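Long-range contact in pectate lyase (Erwinia chrysanthemi, PDB 1RU4), which cleaves the pectate (polygalacturonate) of plant cell walls by an eliminative reaction, and is built as a right-handed parallel beta-helix: residues V84-F96 with G109-E123. Residues are numbered along the deposited sequence; the frame is centred on the assembly and turned at random.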
loop_
_atom_site.group_PDB
_atom_site.type_symbol
_atom_site.label_atom_id
_atom_site.label_comp_id
_atom_site.label_asym_id
_atom_site.label_seq_id
_atom_site.Cartn_x
_atom_site.Cartn_y
_atom_site.Cartn_z
ATOM N N VAL A 84 -17.355 2.417 6.540
ATOM C CA VAL A 84 -17.687 3.114 5.300
ATOM C C VAL A 84 -17.341 2.122 4.193
ATOM O O VAL A 84 -16.173 1.774 4.013
ATOM C CB VAL A 84 -16.850 4.410 5.120
ATOM C CG1 VAL A 84 -17.205 5.097 3.805
ATOM C CG2 VAL A 84 -17.085 5.362 6.285
ATOM N N ALA A 85 -18.352 1.642 3.473
ATOM C CA ALA A 85 -18.111 0.604 2.475
ATOM C C ALA A 85 -19.048 0.610 1.275
ATOM O O ALA A 85 -20.226 0.952 1.388
ATOM C CB ALA A 85 -18.134 -0.770 3.143
ATOM N N ALA A 86 -18.504 0.227 0.122
ATOM C CA ALA A 86 -19.300 0.066 -1.087
ATOM C C ALA A 86 -20.077 -1.244 -0.962
ATOM O O ALA A 86 -19.523 -2.267 -0.554
ATOM C CB ALA A 86 -18.399 0.040 -2.314
ATOM N N ALA A 87 -21.359 -1.199 -1.307
ATOM C CA ALA A 87 -22.243 -2.359 -1.186
ATOM C C ALA A 87 -21.922 -3.502 -2.142
ATOM O O ALA A 87 -21.365 -3.287 -3.218
ATOM C CB ALA A 87 -23.690 -1.926 -1.371
ATOM N N ASN A 88 -22.293 -4.715 -1.733
ATOM C CA ASN A 88 -22.138 -5.919 -2.549
ATOM C C ASN A 88 -20.737 -6.096 -3.128
ATOM O O ASN A 88 -20.571 -6.566 -4.256
ATOM C CB ASN A 88 -23.185 -5.929 -3.669
ATOM C CG ASN A 88 -24.592 -6.120 -3.143
ATOM O OD1 ASN A 88 -25.059 -7.250 -2.987
ATOM N ND2 ASN A 88 -25.271 -5.019 -2.852
ATOM N N CYS A 89 -19.734 -5.717 -2.340
ATOM C CA CYS A 89 -18.335 -5.796 -2.746
ATOM C C CYS A 89 -18.032 -5.109 -4.075
ATOM O O CYS A 89 -17.162 -5.537 -4.838
ATOM C CB CYS A 89 -17.847 -7.247 -2.705
ATOM S SG CYS A 89 -17.694 -7.771 -0.968
ATOM N N GLY A 90 -18.761 -4.023 -4.322
ATOM C CA GLY A 90 -18.525 -3.193 -5.488
ATOM C C GLY A 90 -17.464 -2.149 -5.177
ATOM O O GLY A 90 -16.690 -2.302 -4.222
ATOM N N ARG A 91 -17.440 -1.077 -5.964
ATOM C CA ARG A 91 -16.449 -0.014 -5.795
ATOM C C ARG A 91 -17.110 1.357 -5.699
ATOM O O ARG A 91 -18.007 1.672 -6.483
ATOM C CB ARG A 91 -15.485 0.012 -6.987
ATOM C CG ARG A 91 -14.891 -1.335 -7.373
ATOM C CD ARG A 91 -14.009 -1.897 -6.280
ATOM N NE ARG A 91 -12.776 -1.136 -6.097
ATOM C CZ ARG A 91 -11.887 -1.388 -5.141
ATOM N NH1 ARG A 91 -12.101 -2.376 -4.284
ATOM N NH2 ARG A 91 -10.778 -0.666 -5.051
ATOM N N ALA A 92 -16.659 2.166 -4.743
ATOM C CA ALA A 92 -17.112 3.548 -4.611
ATOM C C ALA A 92 -15.897 4.452 -4.789
ATOM O O ALA A 92 -14.965 4.430 -3.977
ATOM C CB ALA A 92 -17.758 3.784 -3.247
ATOM N N VAL A 93 -15.905 5.232 -5.865
ATOM C CA VAL A 93 -14.781 6.103 -6.199
ATOM C C VAL A 93 -15.073 7.560 -5.854
ATOM O O VAL A 93 -16.030 8.144 -6.361
ATOM C CB VAL A 93 -14.432 6.002 -7.707
ATOM C CG1 VAL A 93 -13.267 6.922 -8.049
ATOM C CG2 VAL A 93 -14.092 4.562 -8.078
ATOM N N PHE A 94 -14.257 8.130 -4.970
ATOM C CA PHE A 94 -14.369 9.540 -4.604
ATOM C C PHE A 94 -13.397 10.356 -5.450
ATOM O O PHE A 94 -12.177 10.250 -5.294
ATOM C CB PHE A 94 -14.088 9.738 -3.110
ATOM C CG PHE A 94 -15.165 9.181 -2.217
ATOM C CD1 PHE A 94 -15.318 7.806 -2.064
ATOM C CD2 PHE A 94 -16.038 10.033 -1.544
ATOM C CE1 PHE A 94 -16.327 7.285 -1.257
ATOM C CE2 PHE A 94 -17.052 9.522 -0.734
ATOM C CZ PHE A 94 -17.196 8.143 -0.590
ATOM N N ASP A 95 -13.958 11.142 -6.366
ATOM C CA ASP A 95 -13.187 11.939 -7.316
ATOM C C ASP A 95 -13.168 13.399 -6.874
ATOM O O ASP A 95 -14.195 14.077 -6.909
ATOM C CB ASP A 95 -13.826 11.810 -8.706
ATOM C CG ASP A 95 -13.026 12.495 -9.802
ATOM O OD1 ASP A 95 -11.960 13.077 -9.524
ATOM O OD2 ASP A 95 -13.475 12.436 -10.966
ATOM N N PHE A 96 -11.991 13.878 -6.479
ATOM C CA PHE A 96 -11.842 15.249 -5.997
ATOM C C PHE A 96 -11.611 16.297 -7.086
ATOM O O PHE A 96 -11.367 17.471 -6.797
ATOM C CB PHE A 96 -10.793 15.308 -4.886
ATOM C CG PHE A 96 -11.258 14.678 -3.600
ATOM C CD1 PHE A 96 -11.194 13.297 -3.418
ATOM C CD2 PHE A 96 -11.809 15.463 -2.588
ATOM C CE1 PHE A 96 -11.676 12.707 -2.249
ATOM C CE2 PHE A 96 -12.293 14.883 -1.418
ATOM C CZ PHE A 96 -12.228 13.503 -1.248
ATOM N N GLY A 109 -7.473 14.198 0.043
ATOM C CA GLY A 109 -8.788 13.695 -0.314
ATOM C C GLY A 109 -9.504 13.381 0.988
ATOM O O GLY A 109 -10.435 14.089 1.389
ATOM N N PHE A 110 -9.054 12.321 1.655
ATOM C CA PHE A 110 -9.565 11.940 2.974
ATOM C C PHE A 110 -8.549 12.354 4.042
ATOM O O PHE A 110 -7.409 11.896 4.025
ATOM C CB PHE A 110 -9.766 10.420 3.073
ATOM C CG PHE A 110 -10.948 9.887 2.302
ATOM C CD1 PHE A 110 -11.737 10.716 1.507
ATOM C CD2 PHE A 110 -11.269 8.534 2.379
ATOM C CE1 PHE A 110 -12.827 10.202 0.802
ATOM C CE2 PHE A 110 -12.355 8.010 1.679
ATOM C CZ PHE A 110 -13.136 8.845 0.889
ATOM N N TYR A 111 -8.957 13.225 4.959
ATOM C CA TYR A 111 -8.101 13.624 6.073
ATOM C C TYR A 111 -8.649 12.919 7.312
ATOM O O TYR A 111 -9.681 13.312 7.857
ATOM C CB TYR A 111 -8.138 15.148 6.247
ATOM C CG TYR A 111 -7.216 15.721 7.311
ATOM C CD1 TYR A 111 -7.549 16.904 7.969
ATOM C CD2 TYR A 111 -6.004 15.106 7.638
ATOM C CE1 TYR A 111 -6.702 17.466 8.922
ATOM C CE2 TYR A 111 -5.146 15.664 8.597
ATOM C CZ TYR A 111 -5.506 16.845 9.230
ATOM O OH TYR A 111 -4.675 17.413 10.173
ATOM N N VAL A 112 -7.982 11.841 7.717
ATOM C CA VAL A 112 -8.457 11.022 8.830
ATOM C C VAL A 112 -7.759 11.377 10.140
ATOM O O VAL A 112 -6.630 10.956 10.391
ATOM C CB VAL A 112 -8.279 9.510 8.522
ATOM C CG1 VAL A 112 -8.893 8.659 9.628
ATOM C CG2 VAL A 112 -8.916 9.166 7.179
ATOM N N THR A 113 -8.439 12.169 10.966
ATOM C CA THR A 113 -7.891 12.593 12.252
ATOM C C THR A 113 -8.470 11.780 13.405
ATOM O O THR A 113 -7.882 11.719 14.488
ATOM C CB THR A 113 -8.160 14.090 12.517
ATOM O OG1 THR A 113 -9.571 14.315 12.631
ATOM C CG2 THR A 113 -7.611 14.935 11.385
ATOM N N GLY A 114 -9.628 11.169 13.162
ATOM C CA GLY A 114 -10.277 10.347 14.168
ATOM C C GLY A 114 -9.733 8.932 14.221
ATOM O O GLY A 114 -8.852 8.566 13.438
ATOM N N ASP A 115 -10.267 8.139 15.147
ATOM C CA ASP A 115 -9.829 6.762 15.358
ATOM C C ASP A 115 -10.915 5.754 14.988
ATOM O O ASP A 115 -12.095 6.093 14.900
ATOM C CB ASP A 115 -9.469 6.527 16.836
ATOM C CG ASP A 115 -8.374 7.448 17.347
ATOM O OD1 ASP A 115 -8.301 7.631 18.580
ATOM O OD2 ASP A 115 -7.579 7.977 16.546
ATOM N N TYR A 116 -10.496 4.506 14.804
ATOM C CA TYR A 116 -11.399 3.381 14.570
ATOM C C TYR A 116 -12.355 3.488 13.384
ATOM O O TYR A 116 -13.534 3.136 13.488
ATOM C CB TYR A 116 -12.167 3.037 15.855
ATOM C CG TYR A 116 -11.291 2.480 16.956
ATOM C CD1 TYR A 116 -10.856 3.289 18.006
ATOM C CD2 TYR A 116 -10.886 1.145 16.941
ATOM C CE1 TYR A 116 -10.037 2.782 19.015
ATOM C CE2 TYR A 116 -10.065 0.630 17.944
ATOM C CZ TYR A 116 -9.646 1.455 18.976
ATOM O OH TYR A 116 -8.832 0.953 19.964
ATOM N N TRP A 117 -11.847 3.986 12.263
ATOM C CA TRP A 117 -12.610 3.987 11.019
ATOM C C TRP A 117 -12.297 2.680 10.301
ATOM O O TRP A 117 -11.204 2.133 10.453
ATOM C CB TRP A 117 -12.205 5.164 10.124
ATOM C CG TRP A 117 -12.751 6.474 10.580
ATOM C CD1 TRP A 117 -12.180 7.334 11.473
ATOM C CD2 TRP A 117 -13.999 7.063 10.197
ATOM N NE1 TRP A 117 -12.998 8.417 11.676
ATOM C CE2 TRP A 117 -14.122 8.278 10.905
ATOM C CE3 TRP A 117 -15.026 6.681 9.322
ATOM C CZ2 TRP A 117 -15.235 9.118 10.771
ATOM C CZ3 TRP A 117 -16.136 7.518 9.187
ATOM C CH2 TRP A 117 -16.228 8.722 9.910
ATOM N N TYR A 118 -13.258 2.173 9.537
ATOM C CA TYR A 118 -13.035 0.956 8.763
ATOM C C TYR A 118 -13.588 1.148 7.353
ATOM O O TYR A 118 -14.797 1.092 7.136
ATOM C CB TYR A 118 -13.688 -0.256 9.447
ATOM C CG TYR A 118 -13.101 -1.584 9.018
ATOM C CD1 TYR A 118 -12.387 -2.371 9.919
ATOM C CD2 TYR A 118 -13.214 -2.029 7.700
ATOM C CE1 TYR A 118 -11.792 -3.567 9.517
ATOM C CE2 TYR A 118 -12.623 -3.221 7.285
ATOM C CZ TYR A 118 -11.910 -3.982 8.200
ATOM O OH TYR A 118 -11.287 -5.142 7.794
ATOM N N PHE A 119 -12.685 1.405 6.408
ATOM C CA PHE A 119 -13.047 1.621 5.005
ATOM C C PHE A 119 -12.899 0.332 4.204
ATOM O O PHE A 119 -11.920 -0.391 4.370
ATOM C CB PHE A 119 -12.136 2.683 4.377
ATOM C CG PHE A 119 -12.265 4.051 4.986
ATOM C CD1 PHE A 119 -11.472 4.422 6.065
ATOM C CD2 PHE A 119 -13.152 4.985 4.453
ATOM C CE1 PHE A 119 -11.555 5.703 6.610
ATOM C CE2 PHE A 119 -13.244 6.268 4.988
ATOM C CZ PHE A 119 -12.444 6.627 6.068
ATOM N N LYS A 120 -13.851 0.062 3.313
ATOM C CA LYS A 120 -13.776 -1.122 2.458
ATOM C C LYS A 120 -14.384 -0.868 1.080
ATOM O O LYS A 120 -15.518 -0.406 0.969
ATOM C CB LYS A 120 -14.459 -2.321 3.130
ATOM C CG LYS A 120 -14.259 -3.639 2.391
ATOM C CD LYS A 120 -14.813 -4.820 3.175
ATOM C CE LYS A 120 -14.541 -6.126 2.444
ATOM N NZ LYS A 120 -15.024 -7.320 3.205
ATOM N N GLY A 121 -13.606 -1.138 0.035
ATOM C CA GLY A 121 -14.092 -0.977 -1.329
ATOM C C GLY A 121 -14.220 0.457 -1.807
ATOM O O GLY A 121 -14.991 0.744 -2.725
ATOM N N VAL A 122 -13.435 1.346 -1.207
ATOM C CA VAL A 122 -13.474 2.774 -1.515
ATOM C C VAL A 122 -12.170 3.235 -2.174
ATOM O O VAL A 122 -11.096 2.729 -1.855
ATOM C CB VAL A 122 -13.712 3.588 -0.218
ATOM C CG1 VAL A 122 -13.670 5.080 -0.494
ATOM C CG2 VAL A 122 -15.049 3.195 0.407
ATOM N N GLU A 123 -12.280 4.174 -3.114
ATOM C CA GLU A 123 -11.112 4.734 -3.794
ATOM C C GLU A 123 -11.087 6.254 -3.706
ATOM O O GLU A 123 -12.132 6.896 -3.617
ATOM C CB GLU A 123 -11.093 4.331 -5.274
ATOM C CG GLU A 123 -11.085 2.829 -5.530
ATOM C CD GLU A 123 -10.883 2.465 -6.997
ATOM O OE1 GLU A 123 -10.776 3.370 -7.853
ATOM O OE2 GLU A 123 -10.828 1.255 -7.295
#
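E123 OE2 is gripped twice by the guanidinium of R91. In the stronger half of this salt bridge R91 NH2 lies 3.0 Å from E123 OE2; the bond is nearly straight (160° at the hydrogen), lies within the guanidinium plane and uses the anti lone pair of OE2. NE adds a weak bond to the same oxygen. The R91 chain, bent at chi2 and chi3, folds back to bring its guanidinium edge to a carboxylate turned 68° from it, while one of its faces lies over G121. The other oxygen, OE1, rests against V93 CG2 and has its polar partner in H147.

Backbone bonds in parallel register join the two segments on both flanks of a bend. Before it, V84 and A86 bracket K120; beyond it, A92 N binds G121 O, and A92 O and F94 N bracket E123, with F94 N 2.8 Å from E123 O. G121 makes the corner with positive phi, its carbonyl facing A92.

Apolar groups fill the inner side. V84 lies alongside F119 and sets CG2 against the edge of W117, 3.7 Å from CZ3. The F110 ring drives its edge into the face of F94 in a T-shaped pair, centroids 5.2 Å apart and planes at 76°, and V122 CG1 packs 3.5 Å from F94 CE1. G109 CA sits over the F96 ring, 3.6 Å from its centroid, a CH-pi contact.

In the right-handed parallel beta-helix, strand 82-86 stacks between 50-53 and 117-120, and 92-95 between 56-59 and 122-125; L53 of strand 50-53 touches V84, A92 and F94. Strand 110-112 lies in a separate parallel sheet, between 70-72 and 132-134, from which F110 reaches across the interior to F94.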